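PDB 1LF6: glucoamylase from Thermoanaerobacterium thermosaccharolyticum, which hydrolyses terminal alpha-1,4-linked glucose residues from the non-reducing ends of glucan chains, releasing beta-D-glucose. Local coordinates for residues A[335-340]-A[579-584]; A[341-346]-A[434-439]; A[379-384]-A[388-393]. All coordinates share one frame; numbering follows the deposited sequence.

Contact 1: residues A[335-340]-A[579-584]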
loop_
_atom_site.group_PDB
_atom_site.type_symbol
_atom_site.label_atom_id
_atom_site.label_comp_id
_atom_site.label_asym_id
_atom_site.label_seq_id
_atom_site.Cartn_x
_atom_site.Cartn_y
_atom_site.Cartn_z
ATOM N N GLY A 335 -4.686 0.332 -10.651
ATOM C CA GLY A 335 -4.813 -0.239 -9.321
ATOM C C GLY A 335 -4.034 -1.538 -9.212
ATOM O O GLY A 335 -4.562 -2.555 -8.759
ATOM N N GLY A 336 -2.775 -1.502 -9.644
ATOM C CA GLY A 336 -1.929 -2.681 -9.591
ATOM C C GLY A 336 -1.741 -3.207 -8.179
ATOM O O GLY A 336 -1.908 -4.400 -7.934
ATOM N N TYR A 337 -1.392 -2.323 -7.249
ATOM C CA TYR A 337 -1.190 -2.725 -5.860
ATOM C C TYR A 337 -2.504 -2.812 -5.081
ATOM O O TYR A 337 -2.508 -3.127 -3.891
ATOM C CB TYR A 337 -0.228 -1.760 -5.151
ATOM C CG TYR A 337 1.223 -1.950 -5.534
ATOM C CD1 TYR A 337 1.681 -1.608 -6.806
ATOM C CD2 TYR A 337 2.134 -2.506 -4.634
ATOM C CE1 TYR A 337 3.007 -1.818 -7.174
ATOM C CE2 TYR A 337 3.463 -2.719 -4.992
ATOM C CZ TYR A 337 3.890 -2.374 -6.265
ATOM O OH TYR A 337 5.196 -2.584 -6.636
ATOM N N HIS A 338 -3.617 -2.527 -5.751
ATOM C CA HIS A 338 -4.923 -2.595 -5.099
ATOM C C HIS A 338 -5.518 -3.980 -5.300
ATOM O O HIS A 338 -6.737 -4.151 -5.312
ATOM C CB HIS A 338 -5.873 -1.535 -5.659
ATOM C CG HIS A 338 -5.419 -0.131 -5.410
ATOM N ND1 HIS A 338 -4.369 0.445 -6.093
ATOM C CD2 HIS A 338 -5.851 0.802 -4.530
ATOM C CE1 HIS A 338 -4.175 1.674 -5.646
ATOM N NE2 HIS A 338 -5.061 1.915 -4.697
ATOM N N LEU A 339 -4.642 -4.965 -5.461
ATOM C CA LEU A 339 -5.057 -6.342 -5.647
ATOM C C LEU A 339 -4.685 -7.122 -4.397
ATOM O O LEU A 339 -3.948 -6.624 -3.546
ATOM C CB LEU A 339 -4.364 -6.945 -6.873
ATOM C CG LEU A 339 -4.747 -6.297 -8.205
ATOM C CD1 LEU A 339 -3.833 -6.792 -9.321
ATOM C CD2 LEU A 339 -6.202 -6.617 -8.512
ATOM N N VAL A 340 -5.203 -8.339 -4.288
ATOM C CA VAL A 340 -4.929 -9.183 -3.135
ATOM C C VAL A 340 -3.984 -10.305 -3.525
ATOM O O VAL A 340 -4.279 -11.092 -4.424
ATOM C CB VAL A 340 -6.239 -9.816 -2.571
ATOM C CG1 VAL A 340 -5.928 -10.638 -1.318
ATOM C CG2 VAL A 340 -7.257 -8.729 -2.249
ATOM N N ASP A 579 18.445 -6.210 -11.045
ATOM C CA ASP A 579 17.015 -5.965 -10.919
ATOM C C ASP A 579 16.740 -4.642 -11.629
ATOM O O ASP A 579 17.461 -3.662 -11.431
ATOM C CB ASP A 579 16.635 -5.874 -9.435
ATOM C CG ASP A 579 15.152 -5.612 -9.215
ATOM O OD1 ASP A 579 14.375 -5.608 -10.193
ATOM O OD2 ASP A 579 14.763 -5.417 -8.042
ATOM N N GLY A 580 15.711 -4.609 -12.470
ATOM C CA GLY A 580 15.406 -3.381 -13.180
ATOM C C GLY A 580 14.115 -2.710 -12.757
ATOM O O GLY A 580 13.754 -1.674 -13.303
ATOM N N TYR A 581 13.423 -3.287 -11.777
ATOM C CA TYR A 581 12.156 -2.738 -11.307
ATOM C C TYR A 581 12.313 -1.495 -10.419
ATOM O O TYR A 581 12.207 -1.577 -9.195
ATOM C CB TYR A 581 11.369 -3.822 -10.557
ATOM C CG TYR A 581 9.952 -3.426 -10.190
ATOM C CD1 TYR A 581 9.554 -3.346 -8.856
ATOM C CD2 TYR A 581 9.007 -3.144 -11.176
ATOM C CE1 TYR A 581 8.246 -2.996 -8.513
ATOM C CE2 TYR A 581 7.697 -2.794 -10.845
ATOM C CZ TYR A 581 7.327 -2.721 -9.508
ATOM O OH TYR A 581 6.035 -2.372 -9.175
ATOM N N GLY A 582 12.555 -0.345 -11.045
ATOM C CA GLY A 582 12.713 0.893 -10.291
ATOM C C GLY A 582 13.148 2.070 -11.150
ATOM O O GLY A 582 13.399 1.905 -12.341
ATOM N N GLU A 583 13.247 3.259 -10.554
ATOM C CA GLU A 583 13.653 4.453 -11.302
ATOM C C GLU A 583 15.005 4.281 -11.977
ATOM O O GLU A 583 15.988 3.900 -11.333
ATOM C CB GLU A 583 13.694 5.681 -10.388
ATOM C CG GLU A 583 12.323 6.239 -10.067
ATOM C CD GLU A 583 11.968 6.104 -8.607
ATOM O OE1 GLU A 583 11.242 5.157 -8.244
ATOM O OE2 GLU A 583 12.403 6.955 -7.811
ATOM N N PRO A 584 15.074 4.574 -13.289
ATOM C CA PRO A 584 16.314 4.447 -14.060
ATOM C C PRO A 584 17.383 5.418 -13.580
ATOM O O PRO A 584 18.568 5.093 -13.539
ATOM C CB PRO A 584 15.860 4.730 -15.490
ATOM C CG PRO A 584 14.775 5.738 -15.286
ATOM C CD PRO A 584 14.003 5.165 -14.112
#
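Tyr-337 and Tyr-581 reach toward each other from opposite directions and join through their phenol oxygens. The 335-340 segment first turns, with a weak backbone bond from His-338 N to Gly-335 O. Tyr-337 then sends its ring out to the other loop. The hydroxyl of Tyr-581 donates to that of Tyr-337, OH to OH, at 2.7 Å. Each oxygen lies near the plane of the other ring, at its edge, and the rings do not stack. Tyr-337 OH also bonds to Glu-636, so two partners grip it. A phenylalanine in its place would probably leave the Tyr-581 hydroxyl without its acceptor and Glu-636 without this mate. Next in sequence, His-338 NE2 bonds to Tyr-63 OH of strand 58-63.

Tyr-581 sits at the centre of an inverse gamma turn. Its CG is anti to the backbone N (chi1 -172°), which carries the ring outward. An Asx turn from Asp-579 leads into it, with Tyr-581 N bonded to Asp-579 OD1 at 3.0 Å. Its ring meets Trp-325, a probable substrate-binding residue, edge-to-face. The contact bridges the loop between helices 296-306 and 342-355 and the loop between strand 570-573 and helix 600-612.

Contact 2: residues A[341-346]-A[434-439]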
loop_
_atom_site.group_PDB
_atom_site.type_symbol
_atom_site.label_atom_id
_atom_site.label_comp_id
_atom_site.label_asym_id
_atom_site.label_seq_id
_atom_site.Cartn_x
_atom_site.Cartn_y
_atom_site.Cartn_z
ATOM N N TRP A 341 -2.839 -10.357 -2.858
ATOM C CA TRP A 341 -1.847 -11.405 -3.090
ATOM C C TRP A 341 -1.809 -12.283 -1.851
ATOM O O TRP A 341 -1.694 -11.792 -0.726
ATOM C CB TRP A 341 -0.450 -10.816 -3.292
ATOM C CG TRP A 341 -0.124 -10.369 -4.686
ATOM C CD1 TRP A 341 0.500 -11.101 -5.662
ATOM C CD2 TRP A 341 -0.320 -9.059 -5.230
ATOM N NE1 TRP A 341 0.716 -10.320 -6.774
ATOM C CE2 TRP A 341 0.223 -9.064 -6.539
ATOM C CE3 TRP A 341 -0.898 -7.877 -4.737
ATOM C CZ2 TRP A 341 0.206 -7.929 -7.362
ATOM C CZ3 TRP A 341 -0.914 -6.749 -5.555
ATOM C CH2 TRP A 341 -0.362 -6.785 -6.857
ATOM N N SER A 342 -1.908 -13.584 -2.068
ATOM C CA SER A 342 -1.861 -14.545 -0.989
ATOM C C SER A 342 -0.600 -14.336 -0.142
ATOM O O SER A 342 -0.646 -14.413 1.094
ATOM C CB SER A 342 -1.875 -15.956 -1.580
ATOM O OG SER A 342 -1.554 -16.931 -0.612
ATOM N N ARG A 343 0.518 -14.063 -0.815
ATOM C CA ARG A 343 1.795 -13.856 -0.137
ATOM C C ARG A 343 1.725 -12.655 0.799
ATOM O O ARG A 343 1.952 -12.785 2.003
ATOM C CB ARG A 343 2.920 -13.674 -1.177
ATOM C CG ARG A 343 4.281 -13.278 -0.595
ATOM C CD ARG A 343 5.351 -13.160 -1.684
ATOM N NE ARG A 343 4.831 -12.504 -2.887
ATOM C CZ ARG A 343 4.480 -13.144 -3.997
ATOM N NH1 ARG A 343 4.598 -14.463 -4.075
ATOM N NH2 ARG A 343 3.993 -12.465 -5.021
ATOM N N ASP A 344 1.395 -11.491 0.255
ATOM C CA ASP A 344 1.304 -10.289 1.076
ATOM C C ASP A 344 0.291 -10.454 2.205
ATOM O O ASP A 344 0.554 -10.071 3.340
ATOM C CB ASP A 344 0.941 -9.076 0.209
ATOM C CG ASP A 344 2.016 -8.759 -0.823
ATOM O OD1 ASP A 344 2.451 -7.591 -0.907
ATOM O OD2 ASP A 344 2.427 -9.687 -1.543
ATOM N N LEU A 345 -0.864 -11.032 1.892
ATOM C CA LEU A 345 -1.913 -11.239 2.886
ATOM C C LEU A 345 -1.392 -12.110 4.032
ATOM O O LEU A 345 -1.649 -11.842 5.206
ATOM C CB LEU A 345 -3.130 -11.892 2.217
ATOM C CG LEU A 345 -4.436 -12.045 3.001
ATOM C CD1 LEU A 345 -4.898 -10.687 3.517
ATOM C CD2 LEU A 345 -5.499 -12.652 2.091
ATOM N N TYR A 346 -0.653 -13.151 3.673
ATOM C CA TYR A 346 -0.059 -14.076 4.635
ATOM C C TYR A 346 0.819 -13.320 5.625
ATOM O O TYR A 346 0.711 -13.499 6.841
ATOM C CB TYR A 346 0.777 -15.120 3.875
ATOM C CG TYR A 346 1.737 -15.943 4.712
ATOM C CD1 TYR A 346 1.275 -16.916 5.603
ATOM C CD2 TYR A 346 3.117 -15.761 4.595
ATOM C CE1 TYR A 346 2.166 -17.690 6.356
ATOM C CE2 TYR A 346 4.013 -16.527 5.342
ATOM C CZ TYR A 346 3.532 -17.490 6.219
ATOM O OH TYR A 346 4.418 -18.248 6.952
ATOM N N GLN A 434 6.550 -19.085 -11.281
ATOM C CA GLN A 434 7.281 -17.875 -10.963
ATOM C C GLN A 434 7.535 -17.814 -9.461
ATOM O O GLN A 434 6.742 -18.329 -8.666
ATOM C CB GLN A 434 6.510 -16.639 -11.445
ATOM C CG GLN A 434 5.090 -16.545 -10.958
ATOM C CD GLN A 434 4.260 -15.543 -11.749
ATOM O OE1 GLN A 434 3.208 -15.109 -11.296
ATOM N NE2 GLN A 434 4.727 -15.185 -12.940
ATOM N N GLU A 435 8.668 -17.223 -9.083
ATOM C CA GLU A 435 9.029 -17.079 -7.684
ATOM C C GLU A 435 8.315 -15.845 -7.150
ATOM O O GLU A 435 7.524 -15.234 -7.873
ATOM C CB GLU A 435 10.550 -16.977 -7.528
ATOM C CG GLU A 435 11.270 -16.247 -8.660
ATOM C CD GLU A 435 10.789 -14.812 -8.845
ATOM O OE1 GLU A 435 9.954 -14.563 -9.736
ATOM O OE2 GLU A 435 11.248 -13.934 -8.093
ATOM N N ARG A 436 8.588 -15.456 -5.908
ATOM C CA ARG A 436 7.849 -14.340 -5.321
ATOM C C ARG A 436 7.933 -12.951 -5.966
ATOM O O ARG A 436 7.101 -12.096 -5.681
ATOM C CB ARG A 436 8.142 -14.250 -3.819
ATOM C CG ARG A 436 9.512 -13.772 -3.420
ATOM C CD ARG A 436 9.604 -13.756 -1.897
ATOM N NE ARG A 436 10.825 -13.135 -1.392
ATOM C CZ ARG A 436 11.024 -12.824 -0.115
ATOM N NH1 ARG A 436 12.160 -12.255 0.267
ATOM N NH2 ARG A 436 10.083 -13.081 0.783
ATOM N N TRP A 437 8.914 -12.711 -6.830
ATOM C CA TRP A 437 8.989 -11.411 -7.481
ATOM C C TRP A 437 8.099 -11.435 -8.732
ATOM O O TRP A 437 7.982 -10.440 -9.445
ATOM C CB TRP A 437 10.433 -11.065 -7.843
ATOM C CG TRP A 437 11.363 -10.989 -6.645
ATOM C CD1 TRP A 437 12.653 -11.435 -6.586
ATOM C CD2 TRP A 437 11.072 -10.441 -5.344
ATOM N NE1 TRP A 437 13.180 -11.208 -5.333
ATOM C CE2 TRP A 437 12.232 -10.600 -4.553
ATOM C CE3 TRP A 437 9.944 -9.834 -4.773
ATOM C CZ2 TRP A 437 12.300 -10.175 -3.219
ATOM C CZ3 TRP A 437 10.011 -9.411 -3.440
ATOM C CH2 TRP A 437 11.182 -9.585 -2.681
ATOM N N GLU A 438 7.481 -12.591 -8.978
ATOM C CA GLU A 438 6.556 -12.793 -10.100
ATOM C C GLU A 438 7.179 -12.624 -11.481
ATOM O O GLU A 438 6.517 -12.144 -12.405
ATOM C CB GLU A 438 5.388 -11.820 -9.969
ATOM C CG GLU A 438 4.843 -11.691 -8.555
ATOM C CD GLU A 438 3.569 -10.878 -8.501
ATOM O OE1 GLU A 438 3.645 -9.630 -8.553
ATOM O OE2 GLU A 438 2.486 -11.492 -8.428
ATOM N N GLU A 439 8.430 -13.042 -11.642
ATOM C CA GLU A 439 9.112 -12.841 -12.918
ATOM C C GLU A 439 9.670 -14.053 -13.647
ATOM O O GLU A 439 9.739 -14.063 -14.875
ATOM C CB GLU A 439 10.255 -11.840 -12.707
ATOM C CG GLU A 439 9.824 -10.593 -11.943
ATOM C CD GLU A 439 10.993 -9.700 -11.562
ATOM O OE1 GLU A 439 12.064 -10.236 -11.206
ATOM O OE2 GLU A 439 10.833 -8.463 -11.596
#
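Trp-341 turns its indole toward Glu-438 with CG anti to the carbonyl carbon (chi1 -85°). Arg-343 runs out extended and then bends at chi3 (41°), which swings its guanidinium toward the same glutamate and the turn that it closes. Glu-438, extended beyond CG, comes to meet both.

Trp-341 NE1 donates to Glu-438 OE2 at 2.7 Å, with an N-H...O angle of 149°. The oxygen lies at the indole edge, in the ring plane, but the N-H meets the carboxylate from above its plane. Gln-394 also bonds to OE2. Arg-343 adds only a long salt bridge, NH2 to Glu-438 OE2 at 3.9 Å, with the oxygen at the guanidinium edge. Arg-436 O sits over one face of the guanidinium, toward its rim, 3.2 Å from Arg-343 NH2 and without a hydrogen bond. Arg-343 NH1 packs on Arg-436 CB at 3.6 Å and is held by Gln-394 and Asp-396.

Glu-438 is probably the catalytic proton donor. The two bonds to its OE2 are consistent with the indole and Gln-394 positioning the carboxylate. It closes a type I turn, Glu-438 N to Glu-435 O at 2.9 Å. Glu-435, assigned as proton acceptor by similarity, turns back on its own loop. Its OE2 accepts from Trp-437 N at 2.9 Å and also pairs with Arg-504, and its OE1 accepts from Glu-439 N.

Trp-341 is the N-cap of helix 342-355. The turn lies in the loop between helices 414-428 and 445-464. Helix 653-668 touches both arginines through Trp-654.

Contact 3: residues A[379-384]-A[388-393]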
loop_
_atom_site.group_PDB
_atom_site.type_symbol
_atom_site.label_atom_id
_atom_site.label_comp_id
_atom_site.label_asym_id
_atom_site.label_seq_id
_atom_site.Cartn_x
_atom_site.Cartn_y
_atom_site.Cartn_z
ATOM N N PRO A 379 -4.914 -18.082 -7.382
ATOM C CA PRO A 379 -4.383 -17.439 -8.595
ATOM C C PRO A 379 -3.294 -16.422 -8.229
ATOM O O PRO A 379 -3.213 -15.999 -7.074
ATOM C CB PRO A 379 -5.623 -16.798 -9.224
ATOM C CG PRO A 379 -6.502 -16.518 -8.042
ATOM C CD PRO A 379 -6.324 -17.726 -7.153
ATOM N N GLN A 380 -2.453 -16.050 -9.197
ATOM C CA GLN A 380 -1.368 -15.101 -8.949
ATOM C C GLN A 380 -1.836 -14.024 -7.980
ATOM O O GLN A 380 -1.174 -13.741 -6.986
ATOM C CB GLN A 380 -0.886 -14.453 -10.253
ATOM C CG GLN A 380 0.262 -13.467 -10.042
ATOM C CD GLN A 380 0.954 -13.052 -11.336
ATOM O OE1 GLN A 380 1.818 -12.203 -11.338
ATOM N NE2 GLN A 380 0.573 -13.650 -12.427
ATOM N N ASN A 381 -2.987 -13.436 -8.285
ATOM C CA ASN A 381 -3.597 -12.423 -7.441
ATOM C C ASN A 381 -5.065 -12.306 -7.831
ATOM O O ASN A 381 -5.486 -12.836 -8.860
ATOM C CB ASN A 381 -2.870 -11.072 -7.572
ATOM C CG ASN A 381 -2.723 -10.611 -9.014
ATOM O OD1 ASN A 381 -1.786 -9.888 -9.353
ATOM N ND2 ASN A 381 -3.651 -11.013 -9.862
ATOM N N THR A 382 -5.845 -11.630 -6.999
ATOM C CA THR A 382 -7.266 -11.466 -7.268
ATOM C C THR A 382 -7.722 -10.058 -6.932
ATOM O O THR A 382 -7.053 -9.338 -6.187
ATOM C CB THR A 382 -8.112 -12.411 -6.398
ATOM O OG1 THR A 382 -7.822 -12.150 -5.021
ATOM C CG2 THR A 382 -7.812 -13.867 -6.706
ATOM N N TRP A 383 -8.869 -9.672 -7.483
ATOM C CA TRP A 383 -9.445 -8.375 -7.168
ATOM C C TRP A 383 -9.979 -8.593 -5.759
ATOM O O TRP A 383 -10.104 -9.736 -5.315
ATOM C CB TRP A 383 -10.617 -8.053 -8.091
ATOM C CG TRP A 383 -10.258 -7.983 -9.525
ATOM C CD1 TRP A 383 -10.196 -9.021 -10.406
ATOM C CD2 TRP A 383 -9.926 -6.805 -10.263
ATOM N NE1 TRP A 383 -9.850 -8.562 -11.655
ATOM C CE2 TRP A 383 -9.678 -7.203 -11.594
ATOM C CE3 TRP A 383 -9.814 -5.448 -9.927
ATOM C CZ2 TRP A 383 -9.325 -6.292 -12.597
ATOM C CZ3 TRP A 383 -9.462 -4.542 -10.921
ATOM C CH2 TRP A 383 -9.222 -4.971 -12.244
ATOM N N ILE A 384 -10.300 -7.518 -5.056
ATOM C CA ILE A 384 -10.818 -7.667 -3.705
ATOM C C ILE A 384 -12.107 -8.492 -3.681
ATOM O O ILE A 384 -12.447 -9.092 -2.663
ATOM C CB ILE A 384 -11.053 -6.294 -3.043
ATOM C CG1 ILE A 384 -11.894 -5.397 -3.953
ATOM C CG2 ILE A 384 -9.710 -5.637 -2.756
ATOM C CD1 ILE A 384 -12.153 -4.017 -3.368
ATOM N N PRO A 388 -10.219 -13.859 -9.928
ATOM C CA PRO A 388 -8.817 -13.898 -10.347
ATOM C C PRO A 388 -8.452 -12.787 -11.325
ATOM O O PRO A 388 -9.259 -12.395 -12.171
ATOM C CB PRO A 388 -8.673 -15.298 -10.951
ATOM C CG PRO A 388 -10.063 -15.620 -11.423
ATOM C CD PRO A 388 -10.918 -15.102 -10.298
ATOM N N TYR A 389 -7.233 -12.274 -11.187
ATOM C CA TYR A 389 -6.726 -11.214 -12.052
ATOM C C TYR A 389 -5.634 -11.825 -12.922
ATOM O O TYR A 389 -5.919 -12.324 -14.007
ATOM C CB TYR A 389 -6.165 -10.067 -11.205
ATOM C CG TYR A 389 -5.620 -8.906 -12.005
ATOM C CD1 TYR A 389 -4.265 -8.828 -12.331
ATOM C CD2 TYR A 389 -6.461 -7.888 -12.448
ATOM C CE1 TYR A 389 -3.763 -7.761 -13.082
ATOM C CE2 TYR A 389 -5.973 -6.820 -13.201
ATOM C CZ TYR A 389 -4.625 -6.763 -13.515
ATOM O OH TYR A 389 -4.142 -5.718 -14.271
ATOM N N TRP A 390 -4.392 -11.800 -12.448
ATOM C CA TRP A 390 -3.295 -12.392 -13.209
ATOM C C TRP A 390 -3.361 -13.908 -13.066
ATOM O O TRP A 390 -3.918 -14.425 -12.093
ATOM C CB TRP A 390 -1.943 -11.871 -12.720
ATOM C CG TRP A 390 -1.407 -10.662 -13.463
ATOM C CD1 TRP A 390 -0.297 -9.936 -13.135
ATOM C CD2 TRP A 390 -1.939 -10.056 -14.655
ATOM N NE1 TRP A 390 -0.103 -8.921 -14.039
ATOM C CE2 TRP A 390 -1.095 -8.969 -14.983
ATOM C CE3 TRP A 390 -3.045 -10.322 -15.478
ATOM C CZ2 TRP A 390 -1.321 -8.149 -16.096
ATOM C CZ3 TRP A 390 -3.269 -9.506 -16.586
ATOM C CH2 TRP A 390 -2.409 -8.433 -16.883
ATOM N N THR A 391 -2.782 -14.620 -14.027
ATOM C CA THR A 391 -2.839 -16.074 -14.014
ATOM C C THR A 391 -1.499 -16.780 -13.861
ATOM O O THR A 391 -1.336 -17.911 -14.312
ATOM C CB THR A 391 -3.534 -16.596 -15.291
ATOM O OG1 THR A 391 -3.764 -18.007 -15.170
ATOM C CG2 THR A 391 -2.663 -16.322 -16.519
ATOM N N GLY A 392 -0.538 -16.113 -13.229
ATOM C CA GLY A 392 0.752 -16.736 -13.017
ATOM C C GLY A 392 0.609 -17.816 -11.960
ATOM O O GLY A 392 -0.290 -17.752 -11.120
ATOM N N ILE A 393 1.483 -18.815 -12.001
ATOM C CA ILE A 393 1.446 -19.902 -11.036
ATOM C C ILE A 393 2.585 -19.784 -10.022
ATOM O O ILE A 393 3.737 -20.090 -10.328
ATOM C CB ILE A 393 1.558 -21.272 -11.744
ATOM C CG1 ILE A 393 0.403 -21.442 -12.740
ATOM C CG2 ILE A 393 1.578 -22.393 -10.712
ATOM C CD1 ILE A 393 -0.988 -21.345 -12.120
HETATM O O HOH W 1 -3.124 -18.178 -11.307
#
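Asn-381 and Tyr-389 tie the two arms of this loop together at the backbone. Tyr-389 N donates to Asn-381 O at 3.0 Å, nearly straight at 165°. Next to this bond, Thr-382 and Pro-388 form a single beta bridge. The prolines pack where the arms approach, Pro-379 CB to Pro-388 CB at 3.8 Å. Gln-380 lies alongside Trp-390, pointing the same way, with Gln-380 CG 3.8 Å from Trp-390 CB. A water bridges the two arms at Gly-392. It accepts from Gln-380 N at 3.1 Å and donates to Gly-392 O at 2.9 Å.

The aromatic side chains also meet directly. Tyr-389 has CG anti to its N (chi1 -180°), which sets the ring between two tryptophans. One edge points at the face of Trp-383 in an offset edge-to-face pair. The centroid of the Tyr-389 ring is 5.1 Å from that of the six-membered ring of Trp-383, and the planes are 74° apart. The closest atoms are Tyr-389 CD2 and Trp-383 CZ2, at 3.3 Å. On its other side the tyrosine is tilted over Trp-390, with Tyr-389 CE1 above the centre of the indole face. Trp-390 is exposed to solvent.

Outer partners add further contacts. Lys-387 makes a cation-pi contact with Trp-383, and Tyr-367 bonds to Thr-382 OG1. Gln-380 touches Glu-438, the probable proton donor, which places this loop beside the probable active site. The whole doubled-back loop links helix 358-375 to helix 395-407. Pro-379 rests on Val-371 of the first of these helices.

Overall arrangement
All three contacts lie in the family 15 catalytic region, an (alpha/alpha) barrel of helical hairpins. Along the chain the order is 335-340, 341-346, 379-384, 388-393, 434-439, 579-584. Contact 3 therefore falls between the two halves of contact 2, and contact 2 between those of contact 1. The centres of contacts 2 and 3 are about 10 Å apart, those of 1 and 2 about 12 Å, and those of 1 and 3 about 15 Å. Segments 335-340 and 341-346 are continuous and lead into helix 342-355. Val-340 N probably bonds to Thr-382 O, and Gln-434 N to Ile-393 O. Loops distant in sequence thus gather around the probable proton donor Glu-438.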